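Side-chain contacts in transcriptional regulator (Rhodococcus jostii, PDB 5CYV), which binds p-coumaroyl-CoA and, as a MarR-family regulator of p-hydroxycinnamate metabolism, probably acts by binding DNA: residues T127-N130 with Q131-T135; L15-V18 with G19-L23; A111-D114 with A115-R119. All blocks are in the same frame, centred on the assembly; numbering follows the deposited sequence.

How the contacts relate
Followed from the N terminus, the three contacts come in series, and none nests in or crosses another. Each joins neighbouring turns of one helix and so closes only a helical turn: contact 2 in helix 11-30, contact 3 in helix 100-121 and contact 1 in helix 126-140. Contacts 2 and 3 meet in space, since Val-22 CG1 packs 3.9 Å from His-117 NE2, tying the first helix to the next-to-last beside bound p-coumaroyl-CoA. Contact 1 stands apart, its centre about 17 Å from that of contact 2 and about 18 Å from that of contact 3. All three reach the second subunit, consistent with the helical dimer interface of MarR proteins.

Contact 1 of 3, residues T127-N130 with Q131-T135; sequences TVVN and QMRDT
The guanidinium of Arg-133 has Val-129 O over one face and Asn-130 OD1 at its edge, where a water also lies near the plane. Both neighbours come from the preceding turn of the C-terminal alpha-helix, 126-140, at i-4 and i-3. NH1 gives a hydrogen bond of 2.9 Å to Asn-130 OD1, moderately bent at 145°; the amide plane is turned 50° from the guanidinium, so the two groups do not lie flat together. The arginine chain runs extended to CD and then bends at chi3 (-62°), which swings its head back over the earlier turn. There NH2 rests 3.6 Å from the methyl CG1 of Val-129, an apolar neighbour beside the end of the guanidinium. The water donates to Asn-130 OD1 and bonds weakly to Arg-133 NH2, bridging the pair, while NE bonds to the backbone O of Asp-9 of the second subunit; the arginine thus links helix and dimer partner. Farther round the helix, Met-132 is buried against Thr-135 of that subunit. Gln-131 O receives two donors from opposite faces of its carbonyl plane, Thr-135 N and the hydroxyl Thr-135 OG1, the latter 2.8 Å away.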
loop_
_atom_site.group_PDB
_atom_site.type_symbol
_atom_site.label_atom_id
_atom_site.label_comp_id
_atom_site.label_asym_id
_atom_site.label_seq_id
_atom_site.Cartn_x
_atom_site.Cartn_y
_atom_site.Cartn_z
ATOM N N THR B 127 -12.176 17.889 -4.778
ATOM C CA THR B 127 -13.002 17.605 -3.614
ATOM C C THR B 127 -13.009 16.117 -3.228
ATOM O O THR B 127 -13.147 15.716 -2.056
ATOM C CB THR B 127 -14.436 18.129 -3.856
ATOM O OG1 THR B 127 -15.097 18.218 -2.597
ATOM C CG2 THR B 127 -15.253 17.242 -4.812
ATOM N N VAL B 128 -12.844 15.265 -4.232
ATOM C CA VAL B 128 -12.682 13.830 -4.013
ATOM C C VAL B 128 -11.342 13.465 -3.397
ATOM O O VAL B 128 -11.300 12.637 -2.470
ATOM C CB VAL B 128 -12.913 13.090 -5.344
ATOM C CG1 VAL B 128 -12.671 11.591 -5.199
ATOM C CG2 VAL B 128 -14.346 13.290 -5.768
ATOM N N VAL B 129 -10.268 14.052 -3.918
ATOM C CA VAL B 129 -8.936 13.868 -3.317
ATOM C C VAL B 129 -8.923 14.330 -1.886
ATOM O O VAL B 129 -8.343 13.665 -1.028
ATOM C CB VAL B 129 -7.879 14.649 -4.079
ATOM C CG1 VAL B 129 -6.491 14.481 -3.370
ATOM C CG2 VAL B 129 -7.833 14.088 -5.500
ATOM N N ASN B 130 -9.528 15.474 -1.614
ATOM C CA ASN B 130 -9.467 16.024 -0.294
ATOM C C ASN B 130 -10.155 15.071 0.670
ATOM O O ASN B 130 -9.730 14.886 1.821
ATOM C CB ASN B 130 -10.138 17.391 -0.217
ATOM C CG ASN B 130 -9.328 18.496 -0.918
ATOM O OD1 ASN B 130 -8.136 18.302 -1.183
ATOM N ND2 ASN B 130 -9.977 19.626 -1.252
ATOM N N GLN B 131 -11.319 14.549 0.253
ATOM C CA GLN B 131 -11.988 13.595 1.143
ATOM C C GLN B 131 -11.200 12.314 1.338
ATOM O O GLN B 131 -11.128 11.813 2.475
ATOM C CB GLN B 131 -13.432 13.294 0.617
ATOM C CG GLN B 131 -14.166 12.250 1.520
ATOM C CD GLN B 131 -15.619 12.136 1.180
ATOM O OE1 GLN B 131 -16.419 13.093 1.410
ATOM N NE2 GLN B 131 -15.962 11.008 0.665
ATOM N N MET B 132 -10.592 11.802 0.283
ATOM C CA MET B 132 -9.755 10.605 0.436
ATOM C C MET B 132 -8.584 10.890 1.405
ATOM O O MET B 132 -8.290 10.068 2.282
ATOM C CB MET B 132 -9.237 10.170 -0.919
ATOM C CG MET B 132 -8.480 8.910 -0.824
ATOM S SD MET B 132 -8.377 8.131 -2.461
ATOM C CE MET B 132 -10.102 8.154 -2.847
ATOM N N ARG B 133 -7.917 12.032 1.206
ATOM C CA ARG B 133 -6.767 12.384 2.065
ATOM C C ARG B 133 -7.164 12.355 3.515
ATOM O O ARG B 133 -6.520 11.724 4.370
ATOM C CB ARG B 133 -6.232 13.784 1.729
ATOM C CG ARG B 133 -5.028 14.187 2.632
ATOM C CD ARG B 133 -4.558 15.616 2.367
ATOM N NE ARG B 133 -4.112 15.695 0.990
ATOM C CZ ARG B 133 -4.751 16.324 -0.006
ATOM N NH1 ARG B 133 -5.946 16.923 0.195
ATOM N NH2 ARG B 133 -4.201 16.315 -1.217
ATOM N N ASP B 134 -8.232 13.064 3.849
ATOM C CA ASP B 134 -8.612 13.207 5.227
ATOM C C ASP B 134 -9.055 11.862 5.788
ATOM O O ASP B 134 -8.754 11.568 6.933
ATOM C CB ASP B 134 -9.696 14.287 5.391
ATOM C CG ASP B 134 -9.179 15.696 5.074
ATOM O OD1 ASP B 134 -7.990 15.849 4.658
ATOM O OD2 ASP B 134 -9.982 16.640 5.203
ATOM N N THR B 135 -9.755 11.043 4.988
ATOM C CA THR B 135 -10.197 9.739 5.461
ATOM C C THR B 135 -8.977 8.836 5.724
ATOM O O THR B 135 -8.906 8.163 6.789
ATOM C CB THR B 135 -11.163 9.080 4.431
ATOM O OG1 THR B 135 -12.263 9.979 4.256
ATOM C CG2 THR B 135 -11.712 7.788 5.001
HETATM O O HOH W 1 -5.871 18.119 -3.442
#

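Contact 2 of 3, residues L15-V18 with G19-L23; sequences LSRV and GGMVL. With WCA (p-coumaroyl-CoA), chain I.
Met-21 lays its side chain back along the turn before it, over Arg-17 and Val-18. Its CB sits 3.4 Å from Val-18 O. With CG beside the backbone N and anti to the carbonyl carbon (chi1 -65°), CG comes down to 3.3 Å from Arg-17 O, the same carbonyl that accepts the Met-21 backbone N-H. SD then approaches the Arg-17 guanidinium at a slant, 3.5 Å from NH2, and also skirts the apolar Val-18, whose CG2 is 4.4 Å from SD. A thioether suits this place: it is flexible and greasy enough for the valine, yet polarisable beside a probable positive charge. The main polar partner of that arginine lies elsewhere, for NE bonds to Thr-61 O of the second subunit. Met-21 also packs on Tyr-120 of helix 100-121, and an alanine here would probably open a gap between Val-18 and that tyrosine and leave Arg-17 NH2 without its sulfur neighbour.

The segment is a stretch of the N-terminal helix 11-30 of a MarR-type fold, and another side of it lines the p-coumaroyl-CoA pocket. The adenine amino group N6 donates to Ser-16 O at 2.8 Å and 165°, although that carbonyl already takes the helical bond from Gly-20 N, 2.9 Å away. Gly-20 is what lets the adenine come so near: a CB at this residue would clash with N6. Ser-16 OG turns to Gly-19 O of the second subunit, a short polar side chain fitting a close crossing of helices. Nearly one turn beyond Gly-20, the methyl Leu-23 CD1 reaches the adenine at C2, 3.6 Å from it.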
loop_
_atom_site.group_PDB
_atom_site.type_symbol
_atom_site.label_atom_id
_atom_site.label_comp_id
_atom_site.label_asym_id
_atom_site.label_seq_id
_atom_site.Cartn_x
_atom_site.Cartn_y
_atom_site.Cartn_z
ATOM N N LEU B 15 -7.522 -0.691 -1.798
ATOM C CA LEU B 15 -6.471 0.081 -1.125
ATOM C C LEU B 15 -5.119 -0.569 -1.355
ATOM O O LEU B 15 -4.124 0.132 -1.636
ATOM C CB LEU B 15 -6.780 0.188 0.355
ATOM C CG LEU B 15 -7.909 1.211 0.645
ATOM C CD1 LEU B 15 -8.499 0.929 2.050
ATOM C CD2 LEU B 15 -7.478 2.721 0.548
ATOM N N SER B 16 -5.015 -1.875 -1.135
ATOM C CA SER B 16 -3.721 -2.534 -1.311
ATOM C C SER B 16 -3.334 -2.498 -2.798
ATOM O O SER B 16 -2.126 -2.387 -3.108
ATOM C CB SER B 16 -3.794 -3.989 -0.789
ATOM O OG SER B 16 -3.983 -3.990 0.640
ATOM N N ARG B 17 -4.302 -2.674 -3.697
ATOM C CA ARG B 17 -4.018 -2.661 -5.114
ATOM C C ARG B 17 -3.466 -1.309 -5.573
ATOM O O ARG B 17 -2.367 -1.230 -6.129
ATOM C CB ARG B 17 -5.309 -3.012 -5.892
ATOM C CG ARG B 17 -5.127 -3.008 -7.383
ATOM C CD ARG B 17 -4.428 -4.289 -7.882
ATOM N NE ARG B 17 -4.751 -4.456 -9.295
ATOM C CZ ARG B 17 -4.198 -3.744 -10.277
ATOM N NH1 ARG B 17 -4.568 -3.902 -11.535
ATOM N NH2 ARG B 17 -3.274 -2.831 -10.002
ATOM N N VAL B 18 -4.167 -0.246 -5.252
ATOM C CA VAL B 18 -3.663 1.073 -5.653
ATOM C C VAL B 18 -2.443 1.478 -4.845
ATOM O O VAL B 18 -1.492 2.029 -5.417
ATOM C CB VAL B 18 -4.779 2.126 -5.521
ATOM C CG1 VAL B 18 -4.232 3.526 -5.853
ATOM C CG2 VAL B 18 -5.926 1.711 -6.496
ATOM N N GLY B 19 -2.416 1.171 -3.539
ATOM C CA GLY B 19 -1.192 1.429 -2.773
ATOM C C GLY B 19 0.047 0.765 -3.376
ATOM O O GLY B 19 1.128 1.371 -3.402
ATOM N N GLY B 20 -0.169 -0.453 -3.876
ATOM C CA GLY B 20 0.968 -1.147 -4.475
ATOM C C GLY B 20 1.384 -0.554 -5.791
ATOM O O GLY B 20 2.596 -0.580 -6.110
ATOM N N MET B 21 0.405 -0.079 -6.572
ATOM C CA MET B 21 0.745 0.661 -7.799
ATOM C C MET B 21 1.624 1.858 -7.479
ATOM O O MET B 21 2.656 2.118 -8.156
ATOM C CB MET B 21 -0.517 1.161 -8.523
ATOM C CG MET B 21 -1.355 0.037 -9.037
ATOM S SD MET B 21 -3.038 0.594 -9.557
ATOM C CE MET B 21 -2.598 1.622 -10.945
ATOM N N VAL B 22 1.240 2.571 -6.439
ATOM C CA VAL B 22 1.996 3.776 -6.080
ATOM C C VAL B 22 3.390 3.374 -5.625
ATOM O O VAL B 22 4.372 3.982 -6.095
ATOM C CB VAL B 22 1.277 4.560 -4.990
ATOM C CG1 VAL B 22 2.197 5.738 -4.513
ATOM C CG2 VAL B 22 -0.024 5.160 -5.540
ATOM N N LEU B 23 3.496 2.353 -4.758
ATOM C CA LEU B 23 4.837 1.937 -4.308
ATOM C C LEU B 23 5.767 1.555 -5.463
ATOM O O LEU B 23 6.918 1.961 -5.500
ATOM C CB LEU B 23 4.704 0.750 -3.313
ATOM C CG LEU B 23 4.106 1.125 -1.952
ATOM C CD1 LEU B 23 3.657 -0.058 -1.199
ATOM C CD2 LEU B 23 5.090 1.892 -1.048
HETATM C C4 WCA I . 2.927 -4.844 -0.309
HETATM C C5 WCA I . 2.007 -4.985 -1.350
HETATM C C6 WCA I . 1.069 -3.910 -1.526
HETATM C C8 WCA I . 3.314 -6.777 -1.369
HETATM N N1 WCA I . 1.103 -2.883 -0.636
HETATM N N3 WCA I . 2.922 -3.788 0.549
HETATM C CAV WCA I . -6.094 -6.795 0.734
HETATM C CAT WCA I . -7.240 -6.743 1.435
HETATM C CBS WCA I . -8.295 -7.546 1.019
HETATM O OAJ WCA I . -9.490 -7.356 1.749
HETATM C CAU WCA I . -8.196 -8.393 -0.082
HETATM C CAW WCA I . -7.017 -8.467 -0.800
HETATM C CBT WCA I . -5.973 -7.657 -0.340
HETATM C CAR WCA I . -4.655 -7.569 -0.971
HETATM C CAQ WCA I . -4.565 -8.207 -2.296
HETATM C CBP WCA I . -3.309 -7.947 -3.028
HETATM O OAD WCA I . -2.351 -7.324 -2.592
HETATM S SBO WCA I . -3.358 -8.625 -4.666
HETATM C CBA WCA I . -1.769 -8.077 -5.387
HETATM C CAY WCA I . -1.893 -6.575 -5.669
HETATM N NBH WCA I . -0.774 -6.214 -6.547
HETATM C CBQ WCA I . 0.543 -5.782 -6.059
HETATM O OAE WCA I . 0.742 -5.744 -4.844
HETATM C CBB WCA I . 1.515 -5.433 -7.165
HETATM C CAZ WCA I . 2.414 -4.206 -6.728
HETATM N NBI WCA I . 3.285 -4.672 -5.672
HETATM C CBR WCA I . 4.657 -4.510 -5.801
HETATM O OAF WCA I . 5.049 -3.946 -6.785
HETATM C CBX WCA I . 5.565 -5.070 -4.770
HETATM O OAK WCA I . 4.799 -5.977 -3.999
HETATM C CCD WCA I . 6.118 -3.991 -3.828
HETATM C CAA WCA I . 5.016 -3.249 -3.050
HETATM C CAB WCA I . 6.942 -2.926 -4.583
HETATM C CBD WCA I . 7.043 -4.636 -2.769
HETATM O OBK WCA I . 8.095 -5.323 -3.493
HETATM P PCG WCA I . 9.647 -5.177 -3.161
HETATM O OAP WCA I . 10.386 -5.535 -4.413
HETATM O OAI WCA I . 9.948 -3.916 -2.452
HETATM O OBN WCA I . 10.008 -6.298 -2.079
HETATM P PCF WCA I . 9.325 -7.604 -1.532
HETATM O OAO WCA I . 10.314 -8.166 -0.486
HETATM O OAH WCA I . 8.880 -8.491 -2.673
HETATM O "O5'" WCA I . 8.007 -7.076 -0.746
HETATM C "C5'" WCA I . 8.134 -6.214 0.357
HETATM C "C4'" WCA I . 6.928 -6.331 1.239
HETATM O "O4'" WCA I . 5.900 -5.614 0.237
HETATM C "C3'" WCA I . 6.470 -7.635 1.502
HETATM O "O3'" WCA I . 6.186 -7.596 2.946
HETATM P PCE WCA I . 7.168 -8.383 3.984
HETATM O OAM WCA I . 7.151 -9.822 3.518
HETATM O OAN WCA I . 6.516 -8.164 5.334
HETATM O OAG WCA I . 8.505 -7.723 3.839
HETATM C "C2'" WCA I . 5.074 -7.706 0.766
HETATM O "O2'" WCA I . 4.137 -8.464 1.483
HETATM C "C1'" WCA I . 4.757 -6.177 0.646
HETATM N N9 WCA I . 3.737 -5.976 -0.351
HETATM N N7 WCA I . 2.273 -6.182 -2.016
HETATM C C2 WCA I . 1.962 -2.818 0.349
HETATM N N6 WCA I . 0.141 -4.029 -2.586
#

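Contact 3 of 3, residues A111-D114 with A115-R119; sequences ARVD and AAHGR. With WCA (p-coumaroyl-CoA), chain J.
This turn of helix 100-121 forms one wall of the p-coumaroyl-CoA pocket, at its phenol end. Val-113 and His-117, one turn apart, point their side chains the same way, so that the methyl CG1 of Val-113 lies over a face of the imidazole, 3.5 Å from His-117 NE2. Two torsions bring them together: the valine carries CG1 anti to its own N (chi1 169°), while the histidine CG lies beside N and anti to the carbonyl carbon (chi1 -74°). Val-113 O lies close to the same ring, 3.4 Å from His-117 CD2, and accepts the His-117 backbone N-H at 2.8 Å.

The ligand's phenol oxygen OAJ arrives at the ring edge, near its plane, 3.0 Å from His-117 NE2. It also sits 3.2 Å from Val-113 CG1, so a polar and an apolar residue together frame the hydroxyl. Val-26 of helix 11-30 packs against the imidazole as well, while Ala-116 on a neighbouring side meets Ala-29, a small residue where two helices come close. Asp-114, carried on another side, forms a salt bridge with Lys-110 instead. The same ligand is hydrogen-bonded to Arg-38 and to Asn-27 of the second subunit. A pocket set between the dimerisation helices and the winged helix-turn-helix is consistent with the effector site known from other MarR-family regulators.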
loop_
_atom_site.group_PDB
_atom_site.type_symbol
_atom_site.label_atom_id
_atom_site.label_comp_id
_atom_site.label_asym_id
_atom_site.label_seq_id
_atom_site.Cartn_x
_atom_site.Cartn_y
_atom_site.Cartn_z
ATOM N N ALA B 111 10.594 15.831 -6.924
ATOM C CA ALA B 111 10.086 16.220 -8.254
ATOM C C ALA B 111 9.724 14.928 -9.042
ATOM O O ALA B 111 8.656 14.861 -9.692
ATOM C CB ALA B 111 11.109 17.039 -8.990
ATOM N N ARG B 112 10.609 13.940 -9.028
ATOM C CA ARG B 112 10.312 12.644 -9.681
ATOM C C ARG B 112 9.112 11.942 -9.131
ATOM O O ARG B 112 8.235 11.497 -9.890
ATOM C CB ARG B 112 11.546 11.703 -9.568
ATOM C CG ARG B 112 12.772 12.296 -10.288
ATOM C CD ARG B 112 14.018 11.385 -10.015
ATOM N NE ARG B 112 15.209 12.092 -10.445
ATOM C CZ ARG B 112 15.617 12.221 -11.699
ATOM N NH1 ARG B 112 14.973 11.607 -12.709
ATOM N NH2 ARG B 112 16.672 13.007 -11.978
ATOM N N VAL B 113 9.024 11.891 -7.807
ATOM C CA VAL B 113 7.908 11.211 -7.174
ATOM C C VAL B 113 6.574 11.967 -7.387
ATOM O O VAL B 113 5.590 11.329 -7.764
ATOM C CB VAL B 113 8.229 11.022 -5.663
ATOM C CG1 VAL B 113 7.003 10.577 -4.944
ATOM C CG2 VAL B 113 9.401 10.019 -5.494
ATOM N N ASP B 114 6.605 13.298 -7.318
ATOM C CA ASP B 114 5.412 14.093 -7.618
ATOM C C ASP B 114 4.877 13.755 -9.047
ATOM O O ASP B 114 3.680 13.562 -9.291
ATOM C CB ASP B 114 5.681 15.619 -7.557
ATOM C CG ASP B 114 5.798 16.188 -6.113
ATOM O OD1 ASP B 114 5.545 15.452 -5.165
ATOM O OD2 ASP B 114 6.162 17.391 -6.013
ATOM N N ALA B 115 5.798 13.706 -10.008
ATOM C CA ALA B 115 5.364 13.493 -11.386
ATOM C C ALA B 115 4.840 12.100 -11.565
ATOM O O ALA B 115 3.845 11.921 -12.358
ATOM C CB ALA B 115 6.547 13.727 -12.343
ATOM N N ALA B 116 5.490 11.144 -10.879
ATOM C CA ALA B 116 5.075 9.768 -10.930
ATOM C C ALA B 116 3.679 9.629 -10.297
ATOM O O ALA B 116 2.894 8.870 -10.825
ATOM C CB ALA B 116 6.079 8.899 -10.233
ATOM N N HIS B 117 3.379 10.371 -9.242
ATOM C CA HIS B 117 2.024 10.306 -8.629
ATOM C C HIS B 117 0.985 10.850 -9.592
ATOM O O HIS B 117 -0.199 10.427 -9.566
ATOM C CB HIS B 117 1.929 11.123 -7.303
ATOM C CG HIS B 117 2.618 10.490 -6.136
ATOM N ND1 HIS B 117 2.564 11.005 -4.855
ATOM C CD2 HIS B 117 3.360 9.355 -6.049
ATOM C CE1 HIS B 117 3.268 10.235 -4.035
ATOM N NE2 HIS B 117 3.793 9.251 -4.748
ATOM N N GLY B 118 1.358 11.762 -10.490
ATOM C CA GLY B 118 0.350 12.459 -11.282
ATOM C C GLY B 118 -0.476 11.613 -12.205
ATOM O O GLY B 118 -1.663 11.840 -12.387
ATOM N N ARG B 119 0.153 10.564 -12.719
ATOM C CA ARG B 119 -0.485 9.564 -13.554
ATOM C C ARG B 119 -1.734 9.007 -12.864
ATOM O O ARG B 119 -2.682 8.608 -13.541
ATOM C CB ARG B 119 0.490 8.430 -13.873
ATOM C CG ARG B 119 -0.177 7.164 -14.383
ATOM C CD ARG B 119 0.121 6.936 -15.855
ATOM N NE ARG B 119 1.484 6.458 -16.070
ATOM C CZ ARG B 119 1.869 5.745 -17.125
ATOM N NH1 ARG B 119 0.991 5.425 -18.066
ATOM N NH2 ARG B 119 3.130 5.352 -17.238
HETATM C C4 WCA J . 1.512 -14.270 11.417
HETATM C C5 WCA J . 1.794 -15.258 10.479
HETATM C C6 WCA J . 1.717 -16.636 10.904
HETATM C C8 WCA J . 2.018 -13.309 9.467
HETATM N N1 WCA J . 1.374 -16.899 12.186
HETATM N N3 WCA J . 1.177 -14.631 12.692
HETATM C CAV WCA J . 6.363 6.897 0.321
HETATM C CAT WCA J . 6.472 7.988 -0.485
HETATM C CBS WCA J . 5.566 8.080 -1.553
HETATM O OAJ WCA J . 5.651 9.205 -2.416
HETATM C CAU WCA J . 4.603 7.153 -1.769
HETATM C CAW WCA J . 4.471 6.035 -0.938
HETATM C CBT WCA J . 5.353 5.949 0.111
HETATM C CAR WCA J . 5.152 4.771 0.978
HETATM C CAQ WCA J . 5.879 4.698 2.240
HETATM C CBP WCA J . 5.401 3.554 3.109
HETATM O OAD WCA J . 4.417 2.904 3.029
HETATM S SBO WCA J . 6.544 3.282 4.396
HETATM C CBA WCA J . 5.640 1.995 5.315
HETATM C CAY WCA J . 6.240 0.566 4.982
HETATM N NBH WCA J . 5.669 0.026 3.798
HETATM C CBQ WCA J . 6.582 -0.408 2.732
HETATM O OAE WCA J . 7.813 -0.426 2.849
HETATM C CBB WCA J . 5.958 -0.955 1.486
HETATM C CAZ WCA J . 6.078 -2.505 1.403
HETATM N NBI WCA J . 5.275 -3.248 2.395
HETATM C CBR WCA J . 5.750 -3.693 3.621
HETATM O OAF WCA J . 6.891 -3.352 3.949
HETATM C CBX WCA J . 4.888 -4.574 4.513
HETATM O OAK WCA J . 3.825 -5.129 3.687
HETATM C CCD WCA J . 4.297 -3.792 5.695
HETATM C CAA WCA J . 3.214 -2.823 5.138
HETATM C CAB WCA J . 5.376 -3.053 6.517
HETATM C CBD WCA J . 3.559 -4.806 6.630
HETATM O OBK WCA J . 4.612 -5.764 6.919
HETATM P PCG WCA J . 4.421 -6.801 8.138
HETATM O OAP WCA J . 4.052 -6.001 9.347
HETATM O OAI WCA J . 5.728 -7.634 8.148
HETATM O OBN WCA J . 3.145 -7.631 7.804
HETATM P PCF WCA J . 2.860 -9.019 7.150
HETATM O OAO WCA J . 4.255 -9.590 6.882
HETATM O OAH WCA J . 1.765 -8.929 6.096
HETATM O "O5'" WCA J . 2.204 -9.872 8.359
HETATM C "C5'" WCA J . 1.009 -9.433 9.001
HETATM C "C4'" WCA J . 0.850 -9.650 10.478
HETATM O "O4'" WCA J . 0.454 -11.215 10.708
HETATM C "C3'" WCA J . 1.978 -9.454 11.202
HETATM O "O3'" WCA J . 1.649 -9.215 12.620
HETATM P PCE WCA J . 1.906 -7.816 13.298
HETATM O OAM WCA J . 1.242 -6.756 12.481
HETATM O OAN WCA J . 3.382 -7.548 13.380
HETATM O OAG WCA J . 1.318 -7.841 14.683
HETATM C "C2'" WCA J . 2.697 -10.820 11.135
HETATM O "O2'" WCA J . 3.666 -10.967 12.076
HETATM C "C1'" WCA J . 1.467 -11.783 11.317
HETATM N N9 WCA J . 1.673 -13.077 10.734
HETATM N N7 WCA J . 2.105 -14.629 9.283
HETATM C C2 WCA J . 1.114 -15.933 13.043
HETATM N N6 WCA J . 1.996 -17.680 9.968
#